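Local coordinates for protein putative esterase (Sulfolobus solfataricus P2, PDB 2RAU) that is a putative lipase or esterase of the alpha/beta-hydrolase clan that binds calcium and probably hydrolyses ester bonds of lipid-like substrates, at residues D19-N24 with Y88-G93; V53-G58 with E64-I69. One frame throughout, in Å; residues are numbered along the deposited sequence. Where two conformers were deposited one is given.

Contact 1. Residues D19-N24 with Y88-G93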
ATOM      1  N   ASP A  19      13.346 -17.224   6.362  1.00 33.42           N
ATOM      2  CA  ASP A  19      14.244 -17.837   5.379  1.00 38.03           C
ATOM      3  C   ASP A  19      13.647 -18.984   4.525  1.00 36.13           C
ATOM      4  O   ASP A  19      14.328 -19.531   3.655  1.00 36.20           O
ATOM      5  CB  ASP A  19      15.554 -18.272   6.033  1.00 43.67           C
ATOM      6  CG  ASP A  19      15.363 -19.313   7.069  1.00 49.39           C
ATOM      7  OD1 ASP A  19      14.357 -20.064   7.021  1.00 61.18           O
ATOM      8  OD2 ASP A  19      16.225 -19.359   7.974  1.00 73.75           O
ATOM      9  N   GLN A  20      12.390 -19.346   4.779  1.00 33.00           N
ATOM     10  CA  GLN A  20      11.675 -20.240   3.884  1.00 33.75           C
ATOM     11  C   GLN A  20      11.066 -19.503   2.692  1.00 29.24           C
ATOM     12  O   GLN A  20      10.538 -20.125   1.739  1.00 30.15           O
ATOM     13  CB  GLN A  20      10.601 -20.999   4.674  1.00 36.15           C
ATOM     14  CG  GLN A  20      11.247 -22.114   5.580  1.00 45.07           C
ATOM     15  CD  GLN A  20      12.425 -22.886   4.840  1.00 62.07           C
ATOM     16  OE1 GLN A  20      13.620 -22.546   5.004  1.00 65.62           O
ATOM     17  NE2 GLN A  20      12.071 -23.874   3.994  1.00 57.16           N
ATOM     18  N   LEU A  21      11.106 -18.185   2.759  1.00 28.85           N
ATOM     19  CA  LEU A  21      10.543 -17.326   1.710  1.00 28.64           C
ATOM     20  C   LEU A  21      11.639 -16.664   0.905  1.00 29.91           C
ATOM     21  O   LEU A  21      12.672 -16.236   1.443  1.00 32.55           O
ATOM     22  CB  LEU A  21       9.631 -16.252   2.294  1.00 27.31           C
ATOM     23  CG  LEU A  21       8.400 -16.741   3.038  1.00 32.93           C
ATOM     24  CD1 LEU A  21       7.652 -15.533   3.590  1.00 28.69           C
ATOM     25  CD2 LEU A  21       7.529 -17.634   2.148  1.00 27.44           C
ATOM     26  N   ILE A  22      11.459 -16.584  -0.408  0.50 28.28           N
ATOM     27  CA  ILE A  22      12.480 -15.937  -1.222  0.50 26.80           C
ATOM     28  C   ILE A  22      11.852 -14.803  -2.050  0.50 26.88           C
ATOM     29  O   ILE A  22      10.655 -14.818  -2.377  0.50 26.42           O
ATOM     30  CB  ILE A  22      13.349 -16.971  -2.043  0.50 29.51           C
ATOM     31  CG1 ILE A  22      12.565 -17.507  -3.213  0.50 27.27           C
ATOM     32  CG2 ILE A  22      13.914 -18.134  -1.120  0.50 23.75           C
ATOM     33  CD1 ILE A  22      12.674 -16.654  -4.462  0.50 41.05           C
ATOM     34  N   GLU A  23      12.672 -13.790  -2.310  1.00 26.97           N
ATOM     35  CA  GLU A  23      12.282 -12.596  -3.044  1.00 27.35           C
ATOM     36  C   GLU A  23      13.051 -12.439  -4.358  1.00 27.67           C
ATOM     37  O   GLU A  23      14.230 -12.701  -4.437  1.00 28.61           O
ATOM     38  CB  GLU A  23      12.548 -11.390  -2.143  1.00 28.73           C
ATOM     39  CG  GLU A  23      12.009 -10.073  -2.644  1.00 27.30           C
ATOM     40  CD  GLU A  23      12.364  -8.878  -1.768  1.00 30.91           C
ATOM     41  OE1 GLU A  23      13.357  -8.933  -0.987  1.00 32.72           O
ATOM     42  OE2 GLU A  23      11.659  -7.860  -1.887  1.00 31.99           O
ATOM     43  N   ASN A  24      12.328 -12.013  -5.393  1.00 29.40           N
ATOM     44  CA  ASN A  24      12.893 -11.585  -6.651  1.00 27.44           C
ATOM     45  C   ASN A  24      12.417 -10.159  -6.894  1.00 27.62           C
ATOM     46  O   ASN A  24      11.304  -9.817  -6.545  1.00 26.94           O
ATOM     47  CB  ASN A  24      12.485 -12.528  -7.770  1.00 26.70           C
ATOM     48  CG  ASN A  24      13.214 -13.863  -7.664  1.00 31.24           C
ATOM     49  OD1 ASN A  24      14.336 -13.964  -8.081  1.00 32.52           O
ATOM     50  ND2 ASN A  24      12.611 -14.842  -6.985  1.00 36.92           N
ATOM     51  N   TYR A  88       2.496 -13.945   4.570  1.00 26.56           N
ATOM     52  CA  TYR A  88       1.496 -14.927   4.975  1.00 25.49           C
ATOM     53  C   TYR A  88       0.951 -15.704   3.789  1.00 24.96           C
ATOM     54  O   TYR A  88       0.872 -16.937   3.822  1.00 25.34           O
ATOM     55  CB  TYR A  88       0.327 -14.204   5.686  1.00 25.97           C
ATOM     56  CG  TYR A  88      -0.688 -15.176   6.255  1.00 25.48           C
ATOM     57  CD1 TYR A  88      -0.502 -15.737   7.524  1.00 25.55           C
ATOM     58  CD2 TYR A  88      -1.818 -15.563   5.531  1.00 24.30           C
ATOM     59  CE1 TYR A  88      -1.425 -16.620   8.052  1.00 27.30           C
ATOM     60  CE2 TYR A  88      -2.737 -16.436   6.084  1.00 21.91           C
ATOM     61  CZ  TYR A  88      -2.528 -16.956   7.323  1.00 26.74           C
ATOM     62  OH  TYR A  88      -3.431 -17.813   7.882  1.00 25.83           O
ATOM     63  N   LEU A  89       0.549 -14.987   2.749  1.00 26.46           N
ATOM     64  CA  LEU A  89       0.061 -15.680   1.551  1.00 26.67           C
ATOM     65  C   LEU A  89       1.171 -16.479   0.873  1.00 24.64           C
ATOM     66  O   LEU A  89       0.915 -17.570   0.402  1.00 24.92           O
ATOM     67  CB  LEU A  89      -0.662 -14.731   0.593  1.00 26.92           C
ATOM     68  CG  LEU A  89      -1.947 -14.090   1.074  1.00 23.03           C
ATOM     69  CD1 LEU A  89      -2.416 -13.153  -0.037  1.00 25.86           C
ATOM     70  CD2 LEU A  89      -2.988 -15.166   1.450  1.00 23.59           C
ATOM     71  N   ALA A  90       2.396 -15.950   0.833  1.00 23.98           N
ATOM     72  CA  ALA A  90       3.515 -16.710   0.258  1.00 24.58           C
ATOM     73  C   ALA A  90       3.799 -17.983   1.075  1.00 25.34           C
ATOM     74  O   ALA A  90       4.040 -19.049   0.505  1.00 23.56           O
ATOM     75  CB  ALA A  90       4.756 -15.834   0.122  1.00 23.94           C
ATOM     76  N   ARG A  91       3.764 -17.895   2.415  1.00 26.09           N
ATOM     77  CA  ARG A  91       3.969 -19.077   3.261  1.00 27.03           C
ATOM     78  C   ARG A  91       2.917 -20.123   3.040  1.00 26.13           C
ATOM     79  O   ARG A  91       3.158 -21.297   3.212  1.00 24.83           O
ATOM     80  CB  ARG A  91       3.950 -18.701   4.767  1.00 27.92           C
ATOM     81  CG  ARG A  91       5.255 -18.148   5.264  1.00 37.17           C
ATOM     82  CD  ARG A  91       6.411 -19.197   5.310  1.00 43.29           C
ATOM     83  NE  ARG A  91       6.174 -20.215   6.307  1.00 45.60           N
ATOM     84  CZ  ARG A  91       6.356 -20.052   7.618  1.00 49.64           C
ATOM     85  NH1 ARG A  91       6.815 -18.913   8.120  1.00 56.72           N
ATOM     86  NH2 ARG A  91       6.081 -21.049   8.437  1.00 53.07           N
ATOM     87  N   ASN A  92       1.737 -19.678   2.638  1.00 27.21           N
ATOM     88  CA  ASN A  92       0.607 -20.552   2.376  1.00 25.16           C
ATOM     89  C   ASN A  92       0.437 -20.961   0.899  1.00 27.04           C
ATOM     90  O   ASN A  92      -0.610 -21.480   0.502  1.00 28.85           O
ATOM     91  CB  ASN A  92      -0.627 -19.895   2.996  1.00 27.13           C
ATOM     92  CG  ASN A  92      -0.624 -20.053   4.523  1.00 28.45           C
ATOM     93  OD1 ASN A  92      -0.930 -21.122   4.990  1.00 29.44           O
ATOM     94  ND2 ASN A  92      -0.219 -19.026   5.280  1.00 22.84           N
ATOM     95  N   GLY A  93       1.501 -20.775   0.121  1.00 24.42           N
ATOM     96  CA  GLY A  93       1.661 -21.382  -1.189  1.00 24.22           C
ATOM     97  C   GLY A  93       1.450 -20.532  -2.418  1.00 26.02           C
ATOM     98  O   GLY A  93       1.599 -21.026  -3.530  1.00 24.25           O
TER

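Contact 2. Residues V53-G58 with E64-I69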
ATOM      1  N   VAL A  53      -1.144 -13.448  -6.964  1.00 25.53           N
ATOM      2  CA  VAL A  53      -1.784 -12.347  -6.250  1.00 25.40           C
ATOM      3  C   VAL A  53      -0.892 -11.139  -6.366  1.00 24.66           C
ATOM      4  O   VAL A  53       0.270 -11.229  -6.003  1.00 24.83           O
ATOM      5  CB  VAL A  53      -1.969 -12.654  -4.747  1.00 27.65           C
ATOM      6  CG1 VAL A  53      -2.692 -11.530  -4.106  1.00 25.91           C
ATOM      7  CG2 VAL A  53      -2.727 -14.005  -4.577  1.00 21.55           C
ATOM      8  N   LEU A  54      -1.433 -10.026  -6.851  1.00 23.52           N
ATOM      9  CA  LEU A  54      -0.707  -8.760  -6.896  1.00 24.80           C
ATOM     10  C   LEU A  54      -1.344  -7.813  -5.870  1.00 25.48           C
ATOM     11  O   LEU A  54      -2.576  -7.589  -5.863  1.00 24.02           O
ATOM     12  CB  LEU A  54      -0.743  -8.120  -8.297  1.00 25.99           C
ATOM     13  CG  LEU A  54      -0.296  -6.654  -8.451  1.00 22.65           C
ATOM     14  CD1 LEU A  54       1.217  -6.539  -8.078  1.00 23.78           C
ATOM     15  CD2 LEU A  54      -0.626  -6.145  -9.852  1.00 24.38           C
ATOM     16  N   ILE A  55      -0.500  -7.245  -5.021  1.00 26.19           N
ATOM     17  CA  ILE A  55      -0.950  -6.282  -3.995  1.00 26.11           C
ATOM     18  C   ILE A  55      -0.442  -4.890  -4.292  1.00 24.04           C
ATOM     19  O   ILE A  55       0.740  -4.662  -4.407  1.00 25.95           O
ATOM     20  CB  ILE A  55      -0.565  -6.763  -2.560  1.00 26.36           C
ATOM     21  CG1 ILE A  55      -0.958  -8.259  -2.404  1.00 29.21           C
ATOM     22  CG2 ILE A  55      -1.241  -5.838  -1.469  1.00 22.66           C
ATOM     23  CD1 ILE A  55      -0.822  -8.871  -1.019  1.00 29.06           C
ATOM     24  N   LEU A  56      -1.383  -3.969  -4.433  1.00 20.36           N
ATOM     25  CA  LEU A  56      -1.131  -2.569  -4.702  1.00 23.71           C
ATOM     26  C   LEU A  56      -0.998  -1.776  -3.396  1.00 25.32           C
ATOM     27  O   LEU A  56      -1.928  -1.739  -2.599  1.00 24.64           O
ATOM     28  CB  LEU A  56      -2.270  -2.029  -5.559  1.00 23.82           C
ATOM     29  CG  LEU A  56      -2.532  -2.665  -6.951  1.00 24.45           C
ATOM     30  CD1 LEU A  56      -3.607  -1.922  -7.709  1.00 22.71           C
ATOM     31  CD2 LEU A  56      -1.204  -2.792  -7.776  1.00 23.19           C
ATOM     32  N   PRO A  57       0.172  -1.179  -3.149  1.00 26.26           N
ATOM     33  CA  PRO A  57       0.284  -0.391  -1.935  1.00 26.06           C
ATOM     34  C   PRO A  57      -0.546   0.874  -1.938  1.00 26.40           C
ATOM     35  O   PRO A  57      -0.994   1.314  -2.975  1.00 29.12           O
ATOM     36  CB  PRO A  57       1.767  -0.010  -1.891  1.00 24.38           C
ATOM     37  CG  PRO A  57       2.439  -1.008  -2.846  1.00 26.55           C
ATOM     38  CD  PRO A  57       1.444  -1.236  -3.895  1.00 26.20           C
ATOM     39  N   GLY A  58      -0.647   1.488  -0.744  1.00 25.86           N
ATOM     40  CA  GLY A  58      -1.397   2.715  -0.533  1.00 26.05           C
ATOM     41  C   GLY A  58      -0.466   3.910  -0.595  1.00 26.96           C
ATOM     42  O   GLY A  58       0.651   3.790  -1.038  1.00 26.03           O
ATOM     43  N   GLU A  64       8.396  -2.752  -1.653  1.00 24.32           N
ATOM     44  CA  GLU A  64       9.454  -2.973  -0.693  1.00 23.42           C
ATOM     45  C   GLU A  64       8.924  -2.926   0.760  1.00 23.98           C
ATOM     46  O   GLU A  64       9.195  -3.830   1.558  1.00 26.04           O
ATOM     47  CB  GLU A  64      10.583  -1.930  -0.876  1.00 24.77           C
ATOM     48  CG  GLU A  64      11.754  -2.244   0.046  1.00 23.62           C
ATOM     49  CD  GLU A  64      12.917  -1.262   0.021  1.00 25.32           C
ATOM     50  OE1 GLU A  64      12.858  -0.355  -0.817  1.00 28.73           O
ATOM     51  OE2 GLU A  64      13.871  -1.443   0.841  1.00 27.30           O
ATOM     52  N   GLN A  65       8.169  -1.895   1.099  1.00 24.78           N
ATOM     53  CA  GLN A  65       7.581  -1.791   2.412  1.00 25.87           C
ATOM     54  C   GLN A  65       6.745  -3.009   2.738  1.00 25.89           C
ATOM     55  O   GLN A  65       6.812  -3.514   3.863  1.00 27.44           O
ATOM     56  CB  GLN A  65       6.737  -0.538   2.556  1.00 26.83           C
ATOM     57  CG  GLN A  65       6.347  -0.257   3.996  1.00 24.77           C
ATOM     58  CD  GLN A  65       5.527   0.973   4.144  1.00 26.68           C
ATOM     59  OE1 GLN A  65       4.611   1.250   3.359  1.00 27.79           O
ATOM     60  NE2 GLN A  65       5.851   1.745   5.178  1.00 24.69           N
ATOM     61  N   LEU A  66       5.983  -3.479   1.747  1.00 25.54           N
ATOM     62  CA  LEU A  66       5.072  -4.614   1.920  1.00 24.25           C
ATOM     63  C   LEU A  66       5.728  -5.948   2.119  1.00 27.87           C
ATOM     64  O   LEU A  66       5.098  -6.882   2.621  1.00 26.87           O
ATOM     65  CB  LEU A  66       4.065  -4.672   0.778  1.00 28.21           C
ATOM     66  CG  LEU A  66       2.727  -3.968   0.982  1.00 34.05           C
ATOM     67  CD1 LEU A  66       2.735  -2.668   1.779  1.00 34.02           C
ATOM     68  CD2 LEU A  66       1.895  -3.889  -0.228  1.00 27.90           C
ATOM     69  N   VAL A  67       6.998  -6.044   1.736  1.00 25.09           N
ATOM     70  CA  VAL A  67       7.759  -7.272   1.893  1.00 28.50           C
ATOM     71  C   VAL A  67       8.704  -7.167   3.085  1.00 26.74           C
ATOM     72  O   VAL A  67       8.703  -8.007   3.942  1.00 25.14           O
ATOM     73  CB  VAL A  67       8.618  -7.612   0.601  1.00 24.80           C
ATOM     74  CG1 VAL A  67       9.429  -8.941   0.748  1.00 25.42           C
ATOM     75  CG2 VAL A  67       7.772  -7.572  -0.692  1.00 21.14           C
ATOM     76  N   THR A  68       9.534  -6.135   3.110  1.00 25.28           N
ATOM     77  CA  THR A  68      10.562  -6.057   4.118  1.00 26.01           C
ATOM     78  C   THR A  68      10.494  -4.847   5.078  1.00 25.75           C
ATOM     79  O   THR A  68      11.376  -4.689   5.933  1.00 27.24           O
ATOM     80  CB  THR A  68      11.987  -6.150   3.481  1.00 29.50           C
ATOM     81  OG1 THR A  68      12.095  -5.180   2.456  1.00 26.52           O
ATOM     82  CG2 THR A  68      12.292  -7.552   2.895  1.00 29.81           C
ATOM     83  N   ILE A  69       9.445  -4.031   5.001  1.00 25.64           N
ATOM     84  CA  ILE A  69       9.273  -2.914   5.920  1.00 26.26           C
ATOM     85  C   ILE A  69      10.549  -2.071   5.920  1.00 24.18           C
ATOM     86  O   ILE A  69      11.101  -1.708   6.965  1.00 27.22           O
ATOM     87  CB  ILE A  69       8.846  -3.368   7.350  1.00 27.50           C
ATOM     88  CG1 ILE A  69       7.934  -4.640   7.260  1.00 29.47           C
ATOM     89  CG2 ILE A  69       8.054  -2.253   8.074  1.00 25.10           C
ATOM     90  CD1 ILE A  69       7.473  -5.200   8.598  1.00 29.24           C
TER

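Contact 1. Residues D19-N24 with Y88-G93
L21 of strand 21-29 reaches onto the last turn of helix 85-91 and touches A90 and R91 there. Its branched end does the work. Methyl CD2 lies 3.7 Å from CD of R91 and, on its other flank, 3.9 Å from CB of A90, while CD1 sits 3.9 Å from CG of R91. In L21, chi2 of 178° carries CD1 on along the chain and turns CD2 out as the branch that meets A90 and R91. In R91, chi2 (-69°) swings CD against CD2 of L21, and a further bend at chi3 redirects NE and the guanidinium group. The two side chains cross at about a right angle, and it is the aliphatic part of R91 that meets L21. The guanidinium group lies beyond, in a cation-pi contact with Y81. The contact is therefore apolar and small, 166 Å² in all, with nearest CA atoms, those of L21 and R91, 7.0 Å apart.

Just past these residues the helix is closed off. The side-chain amide of N92 turns back so that its ND2 donates to O of Y88 at 2.8 Å, nearly straight at 161°, and N of N92 reaches the same oxygen from the opposite face of the carbonyl plane. ND2 also lies 3.6 Å above the centre of the Y88 ring. G93, with positive phi, is the C' residue of a Schellman motif, in which its N bonds to O of A90 at 3.1 Å and N of F94 to O of L89.

L21 also packs on I15 of strand 13-15 and on L45 of strand 37-45, and A90 rests on V43 of the latter; Y88, pointing away from L21, packs against helix 338-353. The contact thus joins one face of the N-terminal antiparallel strands to the C-terminal end of helix 85-91.

Contact 2. Residues V53-G58 with E64-I69
L66 puts a single methyl, CD2, between two residues at the end of strand 52-56. CD2 is 3.9 Å from CG2 of I55 and also 3.9 Å from CG of P57, and these two touches make up the whole contact between the segments. It is a small one, burying 114 Å² in all, with the nearest CA atoms, those of P57 and L66, 7.5 Å apart. I55 offers its CG2 branch because its first torsion (-47°) sets that methyl anti to the backbone N, and the leucine crosses both partners at a slant. The buried side of the contact is this strand side, where I55 and P57 are both enclosed.

The helix side is looser, for L66 remains partly exposed. Its side chain is also about 4 Å from an unidentified bound molecule, probably from the crystallisation liquor, which may mark a pocket. The turn carrying L66 is gathered around O of E64, which accepts from N of T68 at 2.8 Å and from N of V67 at 3.1 Å.

L66 further packs on T98 of strand 94-100 and E151 of strand 146-151, the strands flanking 52-56, while I55 touches A149. Helix 63-68 is thereby seated over the C-terminal ends of three parallel strands, and the I55 side chain lies near, without touching, a putative nucleophile elbow (G150, S152, G154) at the end of strand 146-151.

In the fold
From the N terminus, the chain runs through the antiparallel strands 21-29 and 37-45, enters the parallel part of the sheet at strand 52-56, and then forms helix 63-68 and helix 85-91. Contact 2 closes a short loop of five residues between strand 52-56 and the helix that follows it. Contact 1 closes a longer one, with 63 residues between its segments, and contact 2 is nested inside it. Their centres are 13 Å apart, and they meet directly where OE2 of E23 lies 3.6 Å from CG1 of V67. Together they attach two successive helices to one mixed sheet, at its antiparallel and parallel parts respectively.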